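Local coordinates for protein glycoside hydrolase family 31 (Trueperella pyogenes, PDB 5I0F) that degrades cycloalternan, a cyclic glucose oligosaccharide, probably as a retaining family 31 glycoside hydrolase that works through a covalent glycosyl-enzyme intermediate, at residues 578-583 and 721-726; 586-591 and 627-632. All blocks are in the same frame, centred on the assembly; numbering follows the deposited sequence.

Interaction 1: 578-583 and 721-726; sequences AFAAAT and DIIPVY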
loop_
_atom_site.group_PDB
_atom_site.type_symbol
_atom_site.label_atom_id
_atom_site.label_comp_id
_atom_site.label_asym_id
_atom_site.label_seq_id
_atom_site.Cartn_x
_atom_site.Cartn_y
_atom_site.Cartn_z
ATOM N N ALA A 578 2.650 -6.192 -21.499
ATOM C CA ALA A 578 2.648 -6.336 -20.058
ATOM C C ALA A 578 2.964 -7.767 -19.630
ATOM O O ALA A 578 3.640 -7.984 -18.619
ATOM C CB ALA A 578 1.303 -5.909 -19.493
ATOM N N PHE A 579 2.456 -8.743 -20.389
ATOM C CA PHE A 579 2.730 -10.158 -20.096
ATOM C C PHE A 579 4.239 -10.432 -20.268
ATOM O O PHE A 579 4.857 -11.093 -19.430
ATOM C CB PHE A 579 1.861 -11.077 -20.968
ATOM C CG PHE A 579 1.712 -12.494 -20.445
ATOM C CD1 PHE A 579 2.716 -13.434 -20.628
ATOM C CD2 PHE A 579 0.533 -12.895 -19.825
ATOM C CE1 PHE A 579 2.566 -14.739 -20.177
ATOM C CE2 PHE A 579 0.369 -14.204 -19.373
ATOM C CZ PHE A 579 1.394 -15.127 -19.530
ATOM N N ALA A 580 4.833 -9.886 -21.335
ATOM C CA ALA A 580 6.282 -10.019 -21.579
ATOM C C ALA A 580 7.094 -9.374 -20.449
ATOM O O ALA A 580 8.049 -9.961 -19.923
ATOM C CB ALA A 580 6.647 -9.417 -22.931
ATOM N N ALA A 581 6.687 -8.182 -20.028
ATOM C CA ALA A 581 7.391 -7.503 -18.955
ATOM C C ALA A 581 7.306 -8.269 -17.656
ATOM O O ALA A 581 8.333 -8.402 -16.957
ATOM C CB ALA A 581 6.860 -6.092 -18.760
ATOM N N ALA A 582 6.090 -8.734 -17.330
ATOM C CA ALA A 582 5.839 -9.461 -16.095
ATOM C C ALA A 582 6.679 -10.729 -15.996
ATOM O O ALA A 582 7.029 -11.156 -14.888
ATOM C CB ALA A 582 4.347 -9.785 -15.954
ATOM N N THR A 583 7.014 -11.315 -17.149
ATOM C CA THR A 583 7.881 -12.492 -17.232
ATOM C C THR A 583 9.269 -12.247 -16.617
ATOM O O THR A 583 9.913 -13.185 -16.125
ATOM C CB THR A 583 7.973 -12.961 -18.709
ATOM O OG1 THR A 583 6.664 -13.300 -19.160
ATOM C CG2 THR A 583 8.868 -14.170 -18.907
ATOM N N ASP A 721 6.531 -11.028 -29.695
ATOM C CA ASP A 721 7.329 -12.118 -29.128
ATOM C C ASP A 721 8.697 -11.698 -28.586
ATOM O O ASP A 721 9.447 -12.552 -28.124
ATOM C CB ASP A 721 7.478 -13.281 -30.125
ATOM C CG ASP A 721 8.042 -12.864 -31.450
ATOM O OD1 ASP A 721 8.204 -11.665 -31.746
ATOM O OD2 ASP A 721 8.293 -13.766 -32.253
ATOM N N ILE A 722 9.013 -10.399 -28.621
ATOM C CA ILE A 722 10.261 -9.846 -28.052
ATOM C C ILE A 722 9.946 -8.810 -26.966
ATOM O O ILE A 722 9.087 -7.968 -27.156
ATOM C CB ILE A 722 11.080 -9.109 -29.145
ATOM C CG1 ILE A 722 11.380 -10.051 -30.330
ATOM C CG2 ILE A 722 12.350 -8.465 -28.595
ATOM C CD1 ILE A 722 12.312 -11.196 -30.012
ATOM N N ILE A 723 10.677 -8.884 -25.860
ATOM C CA ILE A 723 10.872 -7.760 -24.948
ATOM C C ILE A 723 12.399 -7.589 -24.870
ATOM O O ILE A 723 13.092 -8.573 -24.676
ATOM C CB ILE A 723 10.238 -7.961 -23.547
ATOM C CG1 ILE A 723 10.665 -6.817 -22.603
ATOM C CG2 ILE A 723 10.555 -9.326 -22.940
ATOM C CD1 ILE A 723 10.074 -6.892 -21.204
ATOM N N PRO A 724 12.918 -6.349 -25.034
ATOM C CA PRO A 724 14.363 -6.184 -25.013
ATOM C C PRO A 724 14.998 -6.613 -23.684
ATOM O O PRO A 724 14.633 -6.113 -22.606
ATOM C CB PRO A 724 14.560 -4.689 -25.288
ATOM C CG PRO A 724 13.344 -4.291 -26.045
ATOM C CD PRO A 724 12.239 -5.112 -25.452
ATOM N N VAL A 725 15.905 -7.572 -23.783
ATOM C CA VAL A 725 16.568 -8.167 -22.647
ATOM C C VAL A 725 17.988 -8.442 -23.091
ATOM O O VAL A 725 18.186 -9.081 -24.137
ATOM C CB VAL A 725 15.907 -9.497 -22.200
ATOM C CG1 VAL A 725 16.764 -10.207 -21.147
ATOM C CG2 VAL A 725 14.499 -9.249 -21.649
ATOM N N TYR A 726 18.955 -7.972 -22.304
ATOM C CA TYR A 726 20.378 -8.137 -22.617
ATOM C C TYR A 726 21.073 -8.830 -21.455
ATOM O O TYR A 726 20.825 -8.489 -20.304
ATOM C CB TYR A 726 21.006 -6.772 -22.896
ATOM C CG TYR A 726 20.365 -6.079 -24.082
ATOM C CD1 TYR A 726 19.233 -5.307 -23.918
ATOM C CD2 TYR A 726 20.880 -6.236 -25.383
ATOM C CE1 TYR A 726 18.631 -4.665 -24.995
ATOM C CE2 TYR A 726 20.288 -5.603 -26.479
ATOM C CZ TYR A 726 19.166 -4.815 -26.283
ATOM O OH TYR A 726 18.532 -4.178 -27.329
#
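Ala580 meets Ile723 with its methyl group. Ala580 CB lies 3.9 Å from Ile723 CG2 and equally near Ile723 CB, so the branch point of the isoleucine rests on the alanine. The two CA atoms are only 6.1 Å apart, a close approach that the small alanine side chain permits. One step on, the contact passes to the backbone of Ala581. The terminal methyl of the isoleucine, Ile723 CD1, lies 3.6 Å from Ala581 CA and 4.1 Å from Ala581 CB. It gets there because CG1 is anti to the backbone N (chi1 172°) and the chain then stays extended to CD1. The contact is apolar, and no hydrogen bond crosses it.

It joins two domains. Helix 572-583 follows the seventh strand of the TIM barrel and packs on its outside. Ile723 sits just before strand 725-728 of the C-terminal beta domain. The carbonyl of Ile723 is held within that domain by Trp703 NE1.

Ala582 turns to the other side of the helix, toward the barrel, where it touches Met588. Thr583 closes the segment. Its OG1 bonds back to Phe579 O at 2.9 Å, while its backbone N reaches the same oxygen from the opposite face of the carbonyl plane. The side chain of Thr583 also touches Tyr625 of helix 617-646.

Interaction 2: 586-591 and 627-632; sequences PIMQYH and RVREAL. With BGC (beta-D-glucopyranose), chain C.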
loop_
_atom_site.group_PDB
_atom_site.type_symbol
_atom_site.label_atom_id
_atom_site.label_comp_id
_atom_site.label_asym_id
_atom_site.label_seq_id
_atom_site.Cartn_x
_atom_site.Cartn_y
_atom_site.Cartn_z
ATOM N N PRO A 586 9.847 -10.053 -10.327
ATOM C CA PRO A 586 9.968 -11.083 -9.271
ATOM C C PRO A 586 8.752 -12.020 -9.137
ATOM O O PRO A 586 8.931 -13.233 -9.171
ATOM C CB PRO A 586 10.210 -10.261 -7.996
ATOM C CG PRO A 586 10.798 -8.964 -8.501
ATOM C CD PRO A 586 10.097 -8.697 -9.795
ATOM N N ILE A 587 7.540 -11.445 -9.094
ATOM C CA ILE A 587 6.298 -12.212 -9.025
ATOM C C ILE A 587 5.460 -11.890 -10.249
ATOM O O ILE A 587 5.190 -10.711 -10.546
ATOM C CB ILE A 587 5.490 -11.917 -7.754
ATOM C CG1 ILE A 587 6.355 -12.108 -6.495
ATOM C CG2 ILE A 587 4.220 -12.744 -7.704
ATOM C CD1 ILE A 587 6.847 -13.508 -6.266
ATOM N N MET A 588 5.105 -12.948 -10.974
ATOM C CA MET A 588 4.360 -12.864 -12.229
ATOM C C MET A 588 2.931 -13.350 -11.983
ATOM O O MET A 588 2.722 -14.524 -11.643
ATOM C CB MET A 588 5.050 -13.725 -13.293
ATOM C CG MET A 588 4.356 -13.682 -14.641
ATOM S SD MET A 588 5.069 -14.898 -15.768
ATOM C CE MET A 588 4.240 -14.391 -17.274
ATOM N N GLN A 589 1.953 -12.470 -12.177
ATOM C CA GLN A 589 0.586 -12.738 -11.778
ATOM C C GLN A 589 -0.422 -11.969 -12.607
ATOM O O GLN A 589 -0.253 -10.761 -12.832
ATOM C CB GLN A 589 0.425 -12.331 -10.301
ATOM C CG GLN A 589 -0.957 -12.541 -9.679
ATOM C CD GLN A 589 -1.681 -11.265 -9.238
ATOM O OE1 GLN A 589 -2.551 -11.309 -8.370
ATOM N NE2 GLN A 589 -1.324 -10.124 -9.829
ATOM N N TYR A 590 -1.488 -12.643 -13.015
ATOM C CA TYR A 590 -2.656 -11.953 -13.611
ATOM C C TYR A 590 -3.830 -12.001 -12.631
ATOM O O TYR A 590 -3.939 -12.917 -11.824
ATOM C CB TYR A 590 -3.012 -12.502 -14.996
ATOM C CG TYR A 590 -3.664 -13.877 -15.017
ATOM C CD1 TYR A 590 -5.026 -14.029 -14.735
ATOM C CD2 TYR A 590 -2.925 -15.024 -15.366
ATOM C CE1 TYR A 590 -5.626 -15.288 -14.768
ATOM C CE2 TYR A 590 -3.518 -16.277 -15.410
ATOM C CZ TYR A 590 -4.859 -16.414 -15.114
ATOM O OH TYR A 590 -5.439 -17.661 -15.165
ATOM N N HIS A 591 -4.707 -11.009 -12.734
ATOM C CA HIS A 591 -5.805 -10.822 -11.783
ATOM C C HIS A 591 -6.927 -9.998 -12.418
ATOM O O HIS A 591 -6.700 -9.244 -13.362
ATOM C CB HIS A 591 -5.251 -10.159 -10.507
ATOM C CG HIS A 591 -6.259 -9.937 -9.417
ATOM N ND1 HIS A 591 -7.147 -10.905 -9.009
ATOM C CD2 HIS A 591 -6.468 -8.873 -8.602
ATOM C CE1 HIS A 591 -7.913 -10.419 -8.042
ATOM N NE2 HIS A 591 -7.512 -9.187 -7.768
ATOM N N ARG A 627 6.737 -20.388 -21.137
ATOM C CA ARG A 627 7.935 -21.205 -21.346
ATOM C C ARG A 627 9.196 -20.441 -20.926
ATOM O O ARG A 627 10.072 -21.015 -20.288
ATOM C CB ARG A 627 8.100 -21.669 -22.822
ATOM C CG ARG A 627 7.287 -22.888 -23.222
ATOM C CD ARG A 627 7.625 -23.392 -24.638
ATOM N NE ARG A 627 7.354 -22.388 -25.701
ATOM C CZ ARG A 627 6.255 -22.321 -26.482
ATOM N NH1 ARG A 627 5.261 -23.216 -26.392
ATOM N NH2 ARG A 627 6.151 -21.347 -27.379
ATOM N N VAL A 628 9.286 -19.154 -21.284
ATOM C CA VAL A 628 10.401 -18.323 -20.877
ATOM C C VAL A 628 10.461 -18.224 -19.339
ATOM O O VAL A 628 11.548 -18.402 -18.714
ATOM C CB VAL A 628 10.343 -16.922 -21.542
ATOM C CG1 VAL A 628 11.402 -15.997 -20.961
ATOM C CG2 VAL A 628 10.532 -17.045 -23.065
ATOM N N ARG A 629 9.299 -17.999 -18.732
ATOM C CA ARG A 629 9.223 -17.902 -17.279
ATOM C C ARG A 629 9.733 -19.191 -16.609
ATOM O O ARG A 629 10.525 -19.133 -15.643
ATOM C CB ARG A 629 7.817 -17.584 -16.829
ATOM C CG ARG A 629 7.663 -17.381 -15.322
ATOM C CD ARG A 629 8.456 -16.183 -14.853
ATOM N NE ARG A 629 8.241 -15.874 -13.433
ATOM C CZ ARG A 629 8.702 -14.791 -12.810
ATOM N NH1 ARG A 629 9.359 -13.847 -13.460
ATOM N NH2 ARG A 629 8.459 -14.624 -11.516
ATOM N N GLU A 630 9.327 -20.345 -17.152
ATOM C CA GLU A 630 9.769 -21.624 -16.606
ATOM C C GLU A 630 11.284 -21.765 -16.724
ATOM O O GLU A 630 11.932 -22.151 -15.755
ATOM C CB GLU A 630 9.048 -22.814 -17.272
ATOM C CG GLU A 630 7.551 -22.874 -16.947
ATOM C CD GLU A 630 7.283 -23.171 -15.484
ATOM O OE1 GLU A 630 7.437 -24.341 -15.097
ATOM O OE2 GLU A 630 6.917 -22.242 -14.708
ATOM N N ALA A 631 11.837 -21.428 -17.894
ATOM C CA ALA A 631 13.291 -21.445 -18.110
ATOM C C ALA A 631 14.065 -20.487 -17.193
ATOM O O ALA A 631 15.235 -20.744 -16.882
ATOM C CB ALA A 631 13.619 -21.124 -19.568
ATOM N N LEU A 632 13.426 -19.383 -16.784
ATOM C CA LEU A 632 14.022 -18.442 -15.842
ATOM C C LEU A 632 14.022 -18.914 -14.407
ATOM O O LEU A 632 14.707 -18.315 -13.593
ATOM C CB LEU A 632 13.291 -17.097 -15.862
ATOM C CG LEU A 632 13.548 -16.155 -17.007
ATOM C CD1 LEU A 632 12.517 -15.017 -16.907
ATOM C CD2 LEU A 632 14.973 -15.611 -16.975
HETATM C C2 BGC C . -7.406 -5.959 -3.737
HETATM C C3 BGC C . -7.921 -6.602 -5.038
HETATM C C4 BGC C . -9.002 -7.623 -4.700
HETATM C C5 BGC C . -10.122 -6.984 -3.864
HETATM C C6 BGC C . -11.068 -8.075 -3.379
HETATM C C1 BGC C . -8.241 -6.131 -2.441
HETATM O O2 BGC C . -6.525 -4.822 -3.830
HETATM O O3 BGC C . -6.839 -7.205 -5.753
HETATM O O4 BGC C . -9.552 -8.189 -5.905
HETATM O O5 BGC C . -9.649 -6.224 -2.723
HETATM O O6 BGC C . -12.241 -7.504 -2.791
HETATM O O HOH W 1 6.105 -15.592 -10.062
#
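Arg629 and Met588 lie alongside each other between the eighth strand of the TIM barrel, 587-590, and helix 617-646 on the barrel's outside. Their side chains run past each other in opposite directions. Met588 SD sits 3.6 Å from Arg629 CG and 3.7 Å from Arg629 CD. Nearer the strand, Met588 CB lies over the centre of one guanidinium face, 3.8 Å from Arg629 CZ. This is the tight part of the contact. Met588 is fully extended, with CG anti to the backbone N (chi1 -179°). Arg629 also starts anti but bends at chi2 (64°), which helps to bring the guanidinium beside Met588 CB, with its edge toward Pro586 O.

The edge of the guanidinium is polar. Arg629 NH2 donates to Pro586 O at 2.8 Å. The oxygen lies in the guanidinium plane, but the donor stands well above the carbonyl plane and the bond is bent, 135° at the hydrogen. NH1 reaches Met585 O and NE reaches Phe295 O, so backbone carbonyls take up N-H groups on all three nitrogens of the buried guanidinium and fix its rotation.

The contact is looser beside Ile587, where a water bridges the two segments. It accepts from Met588 N and from Arg629 NH2. On the far side of the helix, Arg627 and Ala631 face solvent.

The strand's other end leads to the sugar site. There His591 NE2 donates to O4 of the bound glucose at 2.9 Å and also shares a hydrogen bond with its O3.

Interactions 1 and 2 are neighbours, with centres about 11 Å apart. Both segments of interaction 2 fall, in sequence, between the two segments of interaction 1. Strand 587-590 is the next element after helix 572-583, a short link away, and the helix's last turn touches both parts of interaction 2. Thr583 O probably accepts a hydrogen bond from Arg629 NH1 at 2.8 Å. The end of Met588 packs into the same corner, with its CE 3.4 Å from Phe579 CE1. The helix therefore has the C-terminal domain on one side and the eighth barrel strand on another. Interaction 2 extends to the glycan pocket through His591, where Glu330, Asp532 and Arg516 also bind the glucose. Interaction 1 takes no direct part in that pocket.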